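Local coordinates for CRISPR system Cmr subunit Cmr1-1 (Pyrococcus furiosus, PDB 4W8Z), which binds RNA and caps, together with Cmr6, one end of the type III-B Cmr ribonucleoprotein complex, an elongated CRISPR assembly that targets invading nucleic acids, at residues Leu91-Phe96 against Ser107-Gly112; Thr183-Ile188 against Gly287-Gly292; Glu229-Gly234 against Gly297-Phe302. All coordinates share one frame; numbering follows the deposited sequence.

Contact 1: Leu91-Phe96 against Ser107-Gly112; sequences LNLKEF and SINLLG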
ATOM      1  N   LEU A  91      22.234  -0.918  -8.985  1.00114.77           N
ATOM      2  CA  LEU A  91      21.746   0.266  -8.285  1.00102.64           C
ATOM      3  C   LEU A  91      22.726   1.431  -8.390  1.00108.47           C
ATOM      4  O   LEU A  91      23.897   1.307  -8.032  1.00115.45           O
ATOM      5  CB  LEU A  91      21.478  -0.055  -6.814  1.00 94.48           C
ATOM      6  CG  LEU A  91      21.040   1.123  -5.937  1.00 90.60           C
ATOM      7  CD1 LEU A  91      19.695   1.665  -6.395  1.00 91.47           C
ATOM      8  CD2 LEU A  91      20.990   0.727  -4.471  1.00 88.02           C
ATOM      9  N   ASN A  92      22.231   2.562  -8.886  1.00109.51           N
ATOM     10  CA  ASN A  92      23.015   3.790  -8.962  1.00111.02           C
ATOM     11  C   ASN A  92      22.738   4.685  -7.754  1.00109.72           C
ATOM     12  O   ASN A  92      21.636   5.209  -7.598  1.00104.55           O
ATOM     13  CB  ASN A  92      22.706   4.528 -10.269  1.00108.96           C
ATOM     14  CG  ASN A  92      23.496   5.815 -10.423  1.00114.49           C
ATOM     15  OD1 ASN A  92      24.429   6.085  -9.667  1.00121.55           O
ATOM     16  ND2 ASN A  92      23.127   6.615 -11.416  1.00114.44           N
ATOM     17  N   LEU A  93      23.744   4.862  -6.904  1.00107.51           N
ATOM     18  CA  LEU A  93      23.572   5.609  -5.663  1.00109.64           C
ATOM     19  C   LEU A  93      23.434   7.112  -5.903  1.00112.52           C
ATOM     20  O   LEU A  93      23.011   7.855  -5.014  1.00105.41           O
ATOM     21  CB  LEU A  93      24.738   5.331  -4.713  1.00104.90           C
ATOM     22  CG  LEU A  93      24.808   3.888  -4.209  1.00108.06           C
ATOM     23  CD1 LEU A  93      25.931   3.721  -3.203  1.00106.42           C
ATOM     24  CD2 LEU A  93      23.473   3.466  -3.607  1.00105.71           C
ATOM     25  N   LYS A  94      23.780   7.554  -7.108  1.00113.21           N
ATOM     26  CA  LYS A  94      23.616   8.953  -7.484  1.00103.91           C
ATOM     27  C   LYS A  94      22.138   9.306  -7.633  1.00108.63           C
ATOM     28  O   LYS A  94      21.765  10.476  -7.590  1.00110.07           O
ATOM     29  CB  LYS A  94      24.363   9.252  -8.787  1.00102.20           C
ATOM     30  N   GLU A  95      21.306   8.280  -7.788  1.00109.14           N
ATOM     31  CA  GLU A  95      19.878   8.448  -8.060  1.00113.41           C
ATOM     32  C   GLU A  95      19.121   9.234  -6.986  1.00103.30           C
ATOM     33  O   GLU A  95      18.174   9.958  -7.292  1.00100.56           O
ATOM     34  CB  GLU A  95      19.227   7.073  -8.242  1.00112.82           C
ATOM     35  CG  GLU A  95      17.735   7.110  -8.526  1.00108.01           C
ATOM     36  CD  GLU A  95      17.339   6.187  -9.662  1.00110.63           C
ATOM     37  OE1 GLU A  95      16.694   5.150  -9.394  1.00113.99           O
ATOM     38  OE2 GLU A  95      17.672   6.504 -10.825  1.00106.34           O
ATOM     39  N   PHE A  96      19.547   9.100  -5.735  1.00 99.07           N
ATOM     40  CA  PHE A  96      18.834   9.717  -4.622  1.00101.07           C
ATOM     41  C   PHE A  96      18.937  11.244  -4.636  1.00104.28           C
ATOM     42  O   PHE A  96      17.926  11.942  -4.523  1.00 94.43           O
ATOM     43  CB  PHE A  96      19.349   9.144  -3.298  1.00 97.55           C
ATOM     44  CG  PHE A  96      19.131   7.662  -3.168  1.00 99.40           C
ATOM     45  CD1 PHE A  96      17.946   7.166  -2.649  1.00 89.95           C
ATOM     46  CD2 PHE A  96      20.097   6.765  -3.596  1.00106.86           C
ATOM     47  CE1 PHE A  96      17.734   5.801  -2.546  1.00 89.14           C
ATOM     48  CE2 PHE A  96      19.892   5.399  -3.491  1.00100.72           C
ATOM     49  CZ  PHE A  96      18.708   4.919  -2.967  1.00 92.56           C
ATOM     50  N   SER A 107      16.372   4.960   3.878  1.00 71.35           N
ATOM     51  CA  SER A 107      16.780   3.624   4.309  1.00 72.13           C
ATOM     52  C   SER A 107      17.373   2.796   3.171  1.00 71.33           C
ATOM     53  O   SER A 107      18.279   1.996   3.388  1.00 77.68           O
ATOM     54  CB  SER A 107      15.591   2.880   4.929  1.00 72.12           C
ATOM     55  OG  SER A 107      15.341   3.313   6.257  1.00 77.62           O
ATOM     56  N   ILE A 108      16.861   2.989   1.962  1.00 69.40           N
ATOM     57  CA  ILE A 108      17.352   2.261   0.800  1.00 70.99           C
ATOM     58  C   ILE A 108      18.739   2.777   0.445  1.00 76.77           C
ATOM     59  O   ILE A 108      19.651   2.005   0.140  1.00 80.66           O
ATOM     60  CB  ILE A 108      16.400   2.413  -0.404  1.00 75.07           C
ATOM     61  CG1 ILE A 108      14.997   1.923  -0.037  1.00 71.51           C
ATOM     62  CG2 ILE A 108      16.935   1.655  -1.609  1.00 66.77           C
ATOM     63  CD1 ILE A 108      13.963   2.206  -1.097  1.00 78.91           C
ATOM     64  N   ASN A 109      18.888   4.094   0.511  1.00 76.02           N
ATOM     65  CA  ASN A 109      20.156   4.755   0.246  1.00 80.70           C
ATOM     66  C   ASN A 109      21.249   4.290   1.207  1.00 83.55           C
ATOM     67  O   ASN A 109      22.414   4.167   0.827  1.00 87.31           O
ATOM     68  CB  ASN A 109      19.972   6.271   0.336  1.00 87.40           C
ATOM     69  CG  ASN A 109      21.147   7.039  -0.224  1.00 91.53           C
ATOM     70  OD1 ASN A 109      22.016   6.473  -0.885  1.00 97.74           O
ATOM     71  ND2 ASN A 109      21.175   8.342   0.030  1.00100.56           N
ATOM     72  N   LEU A 110      20.862   4.019   2.450  1.00 82.29           N
ATOM     73  CA  LEU A 110      21.809   3.596   3.473  1.00 81.19           C
ATOM     74  C   LEU A 110      22.254   2.154   3.252  1.00 84.76           C
ATOM     75  O   LEU A 110      23.435   1.836   3.383  1.00 89.72           O
ATOM     76  CB  LEU A 110      21.201   3.755   4.867  1.00 78.44           C
ATOM     77  CG  LEU A 110      22.112   3.366   6.035  1.00 78.92           C
ATOM     78  CD1 LEU A 110      23.438   4.097   5.943  1.00 76.41           C
ATOM     79  CD2 LEU A 110      21.436   3.649   7.360  1.00 73.85           C
ATOM     80  N   LEU A 111      21.304   1.282   2.931  1.00 79.56           N
ATOM     81  CA  LEU A 111      21.627  -0.097   2.585  1.00 83.62           C
ATOM     82  C   LEU A 111      22.520  -0.132   1.351  1.00 91.69           C
ATOM     83  O   LEU A 111      23.417  -0.968   1.244  1.00 85.28           O
ATOM     84  CB  LEU A 111      20.354  -0.907   2.341  1.00 89.04           C
ATOM     85  CG  LEU A 111      19.515  -1.245   3.574  1.00 86.38           C
ATOM     86  CD1 LEU A 111      18.154  -1.782   3.168  1.00 82.26           C
ATOM     87  CD2 LEU A 111      20.248  -2.248   4.458  1.00 80.14           C
ATOM     88  N   GLY A 112      22.265   0.786   0.422  1.00 91.73           N
ATOM     89  CA  GLY A 112      23.056   0.902  -0.788  1.00 90.67           C
ATOM     90  C   GLY A 112      24.517   1.192  -0.505  1.00 94.98           C
ATOM     91  O   GLY A 112      25.399   0.504  -1.015  1.00100.46           O
TER
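Phe96 lays one face of its ring over the side chain of Asn109, the centre of the contact. Asn109 CB sits 3.6 Å from the centroid of the Phe96 ring and only 7° off the ring normal, a CH-pi contact. Beyond CB the carboxamide continues across the same face: the amide and ring planes are 13° apart, so the two flat groups are stacked, and Asn109 OD1 comes to 3.3 Å from Phe96 CD2. Asn109 places its amide there by holding CG anti to the backbone N (chi1 -167°), while the two side chains run past each other in opposite directions. No hydrogen bond joins the two segments; stacking and apolar contact do the work. At the edge of the same ring, near its plane, Ile108 CG2 lies 4.0 Å from Phe96 CZ.

A second patch forms where the helix presents Gly112. Leu93 CD2 reaches to 3.8 Å from Gly112 CA, and Leu91 CD2 follows at 4.2 Å from the same Gly112 CA, so the two leucines close on bare backbone. Leu93 lies inside a type I turn from Asn92 to Glu95 and Leu91 directly before it; a capping bond of 3.0 Å from Lys94 N to Asn92 OD1 braces the turn, its donor above the carbonyl plane.

Ile108 also touches His21, Ser107 OG is hydrogen-bonded to Arg158 NH2, and Leu91 touches Tyr120 and shares a backbone hydrogen bond with Thr118. Within the RAMP superfamily range, the short helix 95-99 with its capped turn packs against helix 106-113 beside strand 119-120.

Contact 2: Thr183-Ile188 against Gly287-Gly292; sequences TEFNSI and GVVEIG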
ATOM      1  N   THR A 183      -8.735  -3.117 -15.933  1.00 79.59           N
ATOM      2  CA  THR A 183      -7.354  -3.421 -15.566  1.00 79.66           C
ATOM      3  C   THR A 183      -6.513  -2.151 -15.600  1.00 78.48           C
ATOM      4  O   THR A 183      -5.299  -2.184 -15.398  1.00 81.27           O
ATOM      5  CB  THR A 183      -6.734  -4.479 -16.494  1.00 70.58           C
ATOM      6  OG1 THR A 183      -6.923  -4.088 -17.858  1.00 70.73           O
ATOM      7  CG2 THR A 183      -7.387  -5.826 -16.270  1.00 70.66           C
ATOM      8  N   GLU A 184      -7.182  -1.031 -15.849  1.00 71.75           N
ATOM      9  CA  GLU A 184      -6.537   0.270 -15.872  1.00 72.16           C
ATOM     10  C   GLU A 184      -7.583   1.363 -15.660  1.00 81.97           C
ATOM     11  O   GLU A 184      -8.765   1.164 -15.947  1.00 78.41           O
ATOM     12  CB  GLU A 184      -5.789   0.488 -17.189  1.00 74.07           C
ATOM     13  CG  GLU A 184      -6.674   0.466 -18.428  1.00 75.71           C
ATOM     14  CD  GLU A 184      -7.099  -0.939 -18.825  1.00 89.61           C
ATOM     15  OE1 GLU A 184      -6.208  -1.784 -19.069  1.00 96.32           O
ATOM     16  OE2 GLU A 184      -8.322  -1.200 -18.878  1.00 88.92           O
ATOM     17  N   PHE A 185      -7.145   2.512 -15.156  1.00 79.53           N
ATOM     18  CA  PHE A 185      -8.043   3.632 -14.908  1.00 74.04           C
ATOM     19  C   PHE A 185      -7.892   4.697 -15.995  1.00 82.53           C
ATOM     20  O   PHE A 185      -6.821   5.285 -16.159  1.00 79.41           O
ATOM     21  CB  PHE A 185      -7.775   4.246 -13.527  1.00 65.14           C
ATOM     22  CG  PHE A 185      -7.993   3.298 -12.383  1.00 61.66           C
ATOM     23  CD1 PHE A 185      -9.115   2.488 -12.334  1.00 64.53           C
ATOM     24  CD2 PHE A 185      -7.070   3.219 -11.350  1.00 60.12           C
ATOM     25  CE1 PHE A 185      -9.315   1.611 -11.271  1.00 73.72           C
ATOM     26  CE2 PHE A 185      -7.261   2.347 -10.286  1.00 59.36           C
ATOM     27  CZ  PHE A 185      -8.382   1.538 -10.248  1.00 67.46           C
ATOM     28  N   ASN A 186      -8.970   4.940 -16.737  1.00 83.40           N
ATOM     29  CA  ASN A 186      -8.972   5.970 -17.770  1.00 76.55           C
ATOM     30  C   ASN A 186      -9.346   7.337 -17.211  1.00 76.33           C
ATOM     31  O   ASN A 186      -9.016   8.368 -17.793  1.00 82.13           O
ATOM     32  CB  ASN A 186      -9.927   5.588 -18.898  1.00 76.70           C
ATOM     33  CG  ASN A 186      -9.328   4.569 -19.843  1.00 77.49           C
ATOM     34  OD1 ASN A 186      -8.215   4.095 -19.634  1.00 81.35           O
ATOM     35  ND2 ASN A 186     -10.064   4.228 -20.890  1.00 87.06           N
ATOM     36  N   SER A 187     -10.040   7.335 -16.081  1.00 80.46           N
ATOM     37  CA  SER A 187     -10.417   8.571 -15.414  1.00 82.79           C
ATOM     38  C   SER A 187     -10.441   8.355 -13.910  1.00 89.65           C
ATOM     39  O   SER A 187     -10.400   7.218 -13.445  1.00 88.85           O
ATOM     40  CB  SER A 187     -11.781   9.052 -15.893  1.00 80.77           C
ATOM     41  OG  SER A 187     -12.801   8.202 -15.404  1.00 80.84           O
ATOM     42  N   ILE A 188     -10.513   9.445 -13.151  1.00 87.64           N
ATOM     43  CA  ILE A 188     -10.636   9.358 -11.700  1.00 74.00           C
ATOM     44  C   ILE A 188     -11.994   8.764 -11.340  1.00 78.94           C
ATOM     45  O   ILE A 188     -12.141   8.067 -10.334  1.00 84.94           O
ATOM     46  CB  ILE A 188     -10.457  10.744 -11.032  1.00 77.31           C
ATOM     47  CG1 ILE A 188      -9.031  11.252 -11.252  1.00 73.28           C
ATOM     48  CG2 ILE A 188     -10.774  10.689  -9.537  1.00 69.82           C
ATOM     49  CD1 ILE A 188      -8.679  12.484 -10.438  1.00 73.13           C
ATOM     50  N   GLY A 287       2.077   6.290  -2.838  1.00 69.30           N
ATOM     51  CA  GLY A 287       2.682   5.644  -3.983  1.00 71.20           C
ATOM     52  C   GLY A 287       2.205   6.338  -5.241  1.00 69.94           C
ATOM     53  O   GLY A 287       1.731   7.471  -5.182  1.00 65.89           O
ATOM     54  N   VAL A 288       2.324   5.661  -6.379  1.00 67.35           N
ATOM     55  CA  VAL A 288       1.958   6.263  -7.653  1.00 63.45           C
ATOM     56  C   VAL A 288       0.921   5.425  -8.394  1.00 70.21           C
ATOM     57  O   VAL A 288       1.106   4.225  -8.594  1.00 69.81           O
ATOM     58  CB  VAL A 288       3.198   6.455  -8.549  1.00 64.67           C
ATOM     59  CG1 VAL A 288       2.832   7.180  -9.843  1.00 60.45           C
ATOM     60  CG2 VAL A 288       4.274   7.218  -7.791  1.00 59.33           C
ATOM     61  N   VAL A 289      -0.172   6.066  -8.797  1.00 55.65           N
ATOM     62  CA  VAL A 289      -1.194   5.406  -9.592  1.00 57.43           C
ATOM     63  C   VAL A 289      -1.218   6.014 -10.994  1.00 61.28           C
ATOM     64  O   VAL A 289      -1.015   7.218 -11.166  1.00 65.64           O
ATOM     65  CB  VAL A 289      -2.594   5.515  -8.924  1.00 57.63           C
ATOM     66  CG1 VAL A 289      -3.033   6.976  -8.794  1.00 60.79           C
ATOM     67  CG2 VAL A 289      -3.639   4.686  -9.681  1.00 55.26           C
ATOM     68  N   GLU A 290      -1.440   5.176 -12.001  1.00 70.45           N
ATOM     69  CA  GLU A 290      -1.564   5.667 -13.367  1.00 79.62           C
ATOM     70  C   GLU A 290      -3.032   5.833 -13.758  1.00 79.54           C
ATOM     71  O   GLU A 290      -3.814   4.881 -13.708  1.00 79.77           O
ATOM     72  CB  GLU A 290      -0.852   4.729 -14.339  1.00 82.27           C
ATOM     73  CG  GLU A 290      -0.905   5.190 -15.784  1.00 91.90           C
ATOM     74  CD  GLU A 290       0.059   4.424 -16.670  1.00 94.76           C
ATOM     75  OE1 GLU A 290       1.215   4.210 -16.241  1.00 97.62           O
ATOM     76  OE2 GLU A 290      -0.343   4.028 -17.786  1.00 90.11           O
ATOM     77  N   ILE A 291      -3.397   7.057 -14.127  1.00 78.07           N
ATOM     78  CA  ILE A 291      -4.757   7.368 -14.558  1.00 79.95           C
ATOM     79  C   ILE A 291      -4.725   8.080 -15.904  1.00 80.72           C
ATOM     80  O   ILE A 291      -4.117   9.144 -16.035  1.00 91.35           O
ATOM     81  CB  ILE A 291      -5.501   8.256 -13.534  1.00 79.75           C
ATOM     82  CG1 ILE A 291      -5.342   7.697 -12.119  1.00 84.77           C
ATOM     83  CG2 ILE A 291      -6.969   8.368 -13.898  1.00 79.40           C
ATOM     84  CD1 ILE A 291      -5.914   8.588 -11.039  1.00 82.59           C
ATOM     85  N   GLY A 292      -5.367   7.493 -16.907  1.00 69.68           N
ATOM     86  CA  GLY A 292      -5.369   8.071 -18.237  1.00 66.06           C
ATOM     87  C   GLY A 292      -3.972   8.160 -18.828  1.00 62.96           C
ATOM     88  O   GLY A 292      -3.669   9.074 -19.592  1.00 68.12           O
TER
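The loop leading into helix 188-206 meets the end of strand 284-291, where the chain turns toward strand 294-302. The polar link is one backbone hydrogen bond: Gly292 N donates to Phe185 O over 2.7 Å, nearly straight at 169° and in the carbonyl plane. The same oxygen also receives a CA-H...O contact, with Ile291 CA 3.3 Å from Phe185 O. Gly292, just past the end of the strand, has a positive phi (62°), a conformation glycine adopts easily.

Around this bond the packing is apolar. Ile291 CG2, anti to its own backbone N, points into the loop and approaches Ser187 C at 3.5 Å, while Ile291 CD1 lies 4.1 Å from Ile188 CG1. Phe185 CD2 brings an edge of its ring to Val289 CG2 at 4.1 Å, the two side chains crossing at about a right angle. The ring also stacks on Phe191 and touches Trp147 and Ser151 of helix 136-152, which places it among helices and sheet.

Ser187 occupies the N-cap position, its OG bonded to Glu190 N. The whole is a capped helix start packed on the end of a beta-hairpin strand.

Contact 3: Glu229-Gly234 against Gly297-Phe302; sequences EVFGPG and GRIIKF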
ATOM      1  N   GLU A 229      -6.946   9.330  -1.771  1.00 72.99           N
ATOM      2  CA  GLU A 229      -6.805  10.610  -2.454  1.00 73.03           C
ATOM      3  C   GLU A 229      -5.729  10.541  -3.526  1.00 69.32           C
ATOM      4  O   GLU A 229      -4.801   9.736  -3.435  1.00 74.51           O
ATOM      5  CB  GLU A 229      -6.460  11.715  -1.458  1.00 81.36           C
ATOM      6  CG  GLU A 229      -7.502  11.944  -0.389  1.00 97.57           C
ATOM      7  CD  GLU A 229      -6.962  12.734   0.790  1.00111.21           C
ATOM      8  OE1 GLU A 229      -7.773  13.359   1.504  1.00121.38           O
ATOM      9  OE2 GLU A 229      -5.731  12.719   1.010  1.00110.48           O
ATOM     10  N   VAL A 230      -5.850  11.391  -4.539  1.00 65.67           N
ATOM     11  CA  VAL A 230      -4.829  11.498  -5.574  1.00 65.37           C
ATOM     12  C   VAL A 230      -4.485  12.963  -5.849  1.00 73.73           C
ATOM     13  O   VAL A 230      -5.251  13.869  -5.516  1.00 68.80           O
ATOM     14  CB  VAL A 230      -5.270  10.840  -6.901  1.00 65.32           C
ATOM     15  CG1 VAL A 230      -5.615   9.371  -6.698  1.00 57.92           C
ATOM     16  CG2 VAL A 230      -6.445  11.597  -7.501  1.00 63.14           C
ATOM     17  N   PHE A 231      -3.324  13.189  -6.452  1.00 75.39           N
ATOM     18  CA  PHE A 231      -2.963  14.520  -6.925  1.00 73.63           C
ATOM     19  C   PHE A 231      -2.173  14.403  -8.222  1.00 76.25           C
ATOM     20  O   PHE A 231      -1.474  13.414  -8.445  1.00 79.13           O
ATOM     21  CB  PHE A 231      -2.169  15.298  -5.863  1.00 71.84           C
ATOM     22  CG  PHE A 231      -0.782  14.760  -5.595  1.00 73.58           C
ATOM     23  CD1 PHE A 231       0.287  15.101  -6.412  1.00 79.54           C
ATOM     24  CD2 PHE A 231      -0.539  13.952  -4.498  1.00 75.47           C
ATOM     25  CE1 PHE A 231       1.560  14.620  -6.162  1.00 75.06           C
ATOM     26  CE2 PHE A 231       0.736  13.470  -4.238  1.00 81.92           C
ATOM     27  CZ  PHE A 231       1.785  13.804  -5.075  1.00 79.07           C
ATOM     28  N   GLY A 232      -2.289  15.414  -9.071  1.00 74.43           N
ATOM     29  CA  GLY A 232      -1.602  15.415 -10.345  1.00 76.73           C
ATOM     30  C   GLY A 232      -2.516  15.766 -11.501  1.00 79.73           C
ATOM     31  O   GLY A 232      -3.559  16.388 -11.309  1.00 74.22           O
ATOM     32  N   PRO A 233      -2.143  15.348 -12.717  1.00 85.37           N
ATOM     33  CA  PRO A 233      -0.981  14.507 -13.030  1.00 87.38           C
ATOM     34  C   PRO A 233       0.342  15.266 -13.002  1.00 85.25           C
ATOM     35  O   PRO A 233       0.340  16.495 -13.031  1.00 96.49           O
ATOM     36  CB  PRO A 233      -1.283  14.026 -14.450  1.00 90.75           C
ATOM     37  CG  PRO A 233      -2.062  15.149 -15.043  1.00 85.79           C
ATOM     38  CD  PRO A 233      -2.908  15.695 -13.928  1.00 83.01           C
ATOM     39  N   GLY A 234       1.453  14.541 -12.939  1.00 79.18           N
ATOM     40  CA  GLY A 234       2.763  15.154 -13.029  1.00 77.82           C
ATOM     41  C   GLY A 234       3.369  14.945 -14.405  1.00 86.45           C
ATOM     42  O   GLY A 234       2.809  14.223 -15.235  1.00 78.85           O
ATOM     43  N   GLY A 297       0.014  11.074  -7.728  1.00 71.08           N
ATOM     44  CA  GLY A 297       0.361  10.662  -6.382  1.00 68.56           C
ATOM     45  C   GLY A 297      -0.855  10.011  -5.751  1.00 68.20           C
ATOM     46  O   GLY A 297      -1.961  10.528  -5.867  1.00 80.00           O
ATOM     47  N   ARG A 298      -0.670   8.869  -5.101  1.00 63.40           N
ATOM     48  CA  ARG A 298      -1.784   8.193  -4.448  1.00 65.33           C
ATOM     49  C   ARG A 298      -1.576   8.120  -2.944  1.00 69.08           C
ATOM     50  O   ARG A 298      -0.526   7.687  -2.481  1.00 72.16           O
ATOM     51  CB  ARG A 298      -1.974   6.787  -5.014  1.00 57.38           C
ATOM     52  CG  ARG A 298      -3.121   6.018  -4.384  1.00 55.18           C
ATOM     53  CD  ARG A 298      -3.269   4.646  -5.007  1.00 62.02           C
ATOM     54  NE  ARG A 298      -2.069   3.836  -4.811  1.00 69.03           N
ATOM     55  CZ  ARG A 298      -1.542   3.044  -5.740  1.00 60.95           C
ATOM     56  NH1 ARG A 298      -2.115   2.948  -6.933  1.00 65.82           N
ATOM     57  NH2 ARG A 298      -0.447   2.346  -5.472  1.00 56.30           N
ATOM     58  N   ILE A 299      -2.582   8.543  -2.184  1.00 67.64           N
ATOM     59  CA  ILE A 299      -2.518   8.505  -0.728  1.00 65.41           C
ATOM     60  C   ILE A 299      -3.680   7.700  -0.163  1.00 67.10           C
ATOM     61  O   ILE A 299      -4.826   7.899  -0.561  1.00 80.69           O
ATOM     62  CB  ILE A 299      -2.549   9.921  -0.127  1.00 70.50           C
ATOM     63  CG1 ILE A 299      -1.345  10.725  -0.605  1.00 74.14           C
ATOM     64  CG2 ILE A 299      -2.570   9.867   1.390  1.00 76.53           C
ATOM     65  CD1 ILE A 299      -1.720  12.053  -1.197  1.00 85.47           C
ATOM     66  N   ILE A 300      -3.395   6.781   0.752  1.00 59.60           N
ATOM     67  CA  ILE A 300      -4.471   6.086   1.441  1.00 66.58           C
ATOM     68  C   ILE A 300      -4.296   6.195   2.961  1.00 62.92           C
ATOM     69  O   ILE A 300      -3.191   6.058   3.486  1.00 60.87           O
ATOM     70  CB  ILE A 300      -4.565   4.598   1.000  1.00 66.61           C
ATOM     71  CG1 ILE A 300      -5.730   3.899   1.713  1.00 71.13           C
ATOM     72  CG2 ILE A 300      -3.258   3.867   1.244  1.00 55.87           C
ATOM     73  CD1 ILE A 300      -6.178   2.616   1.047  1.00 68.51           C
ATOM     74  N   LYS A 301      -5.398   6.476   3.655  1.00 73.07           N
ATOM     75  CA  LYS A 301      -5.400   6.619   5.112  1.00 68.32           C
ATOM     76  C   LYS A 301      -6.339   5.603   5.772  1.00 67.06           C
ATOM     77  O   LYS A 301      -7.520   5.549   5.443  1.00 70.36           O
ATOM     78  CB  LYS A 301      -5.803   8.043   5.501  1.00 65.01           C
ATOM     79  CG  LYS A 301      -4.703   9.069   5.290  1.00 64.42           C
ATOM     80  CD  LYS A 301      -5.212  10.498   5.400  1.00 65.20           C
ATOM     81  CE  LYS A 301      -5.970  10.902   4.152  1.00 69.33           C
ATOM     82  NZ  LYS A 301      -6.286  12.361   4.128  1.00 80.57           N
ATOM     83  N   PHE A 302      -5.814   4.803   6.701  1.00 67.44           N
ATOM     84  CA  PHE A 302      -6.594   3.730   7.326  1.00 70.69           C
ATOM     85  C   PHE A 302      -7.098   4.073   8.726  1.00 78.82           C
ATOM     86  O   PHE A 302      -6.301   4.278   9.637  1.00 85.28           O
ATOM     87  CB  PHE A 302      -5.764   2.448   7.415  1.00 70.30           C
ATOM     88  CG  PHE A 302      -5.382   1.875   6.089  1.00 75.68           C
ATOM     89  CD1 PHE A 302      -6.298   1.152   5.344  1.00 75.78           C
ATOM     90  CD2 PHE A 302      -4.098   2.040   5.592  1.00 75.22           C
ATOM     91  CE1 PHE A 302      -5.949   0.617   4.123  1.00 84.48           C
ATOM     92  CE2 PHE A 302      -3.740   1.505   4.372  1.00 74.80           C
ATOM     93  CZ  PHE A 302      -4.665   0.791   3.635  1.00 85.47           C
TER
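Glu229 and Ile299 form an antiparallel hydrogen-bonded pair with two bonds, Glu229 N to Ile299 O and Ile299 N to Glu229 O, both 2.8 Å. Phe231 and Gly297 form the next such pair; between them Val230 faces Arg298 in a non-hydrogen-bonded pair. The short segments of strands 226-231 and 294-302 have axes 4.7 Å apart and directions 159° from each other.

On the face carrying Glu229, Phe231 and Ile299, the Phe231 ring lies over Gly297, whose CA is 3.8 Å from the ring centroid in a CH-pi contact. Phe231 CG stands between backbone N and carbonyl carbon (chi1 69°), which folds the ring over the neighbouring strand. Ile299 CD1 meets the ring edge at 4.0 Å from Phe231 CD2. Lys301 NZ lies equally far, 3.2 Å, from Glu229 OE1 and OE2: a salt bridge whose two hydrogen bonds are weak.

Glu229 OE1 has its stronger salt bridge with Lys337 NZ, and Lys301 NZ a second one with Asp326 OD2, linking the buried Glu229 and Lys301 to two further charges. Phe244 of helix 237-264 meets the Phe231 ring edge-to-face. Strand 226-231, helix 237-264, then strands 284-291 and 294-302 run in order, the first strand paired antiparallel to the last, consistent with the beta-alpha-beta-beta half of a ferredoxin-like RAMP fold.

Overall arrangement
Contact 3 is wholly buried within the C-terminal sheet, contact 2 is partly buried at that sheet's margin, and contact 1 lies farther out, its centre about 22 Å from the centre of the chain. Contacts 2 and 3 share a sheet: strands 284-291 and 294-302 are neighbours, Gly287 O lies 2.8 Å from Arg298 N, and Ile188 packs on Val230. Contact 1 touches neither; its nearest atoms are about 12 Å from contact 2 and about 15 Å from contact 3. Their chemistry follows this placing: regular backbone pairing with buried charges in contact 3, one backbone bond amid apolar packing in contact 2, and ring-amide stacking without cross-segment hydrogen bonds in contact 1.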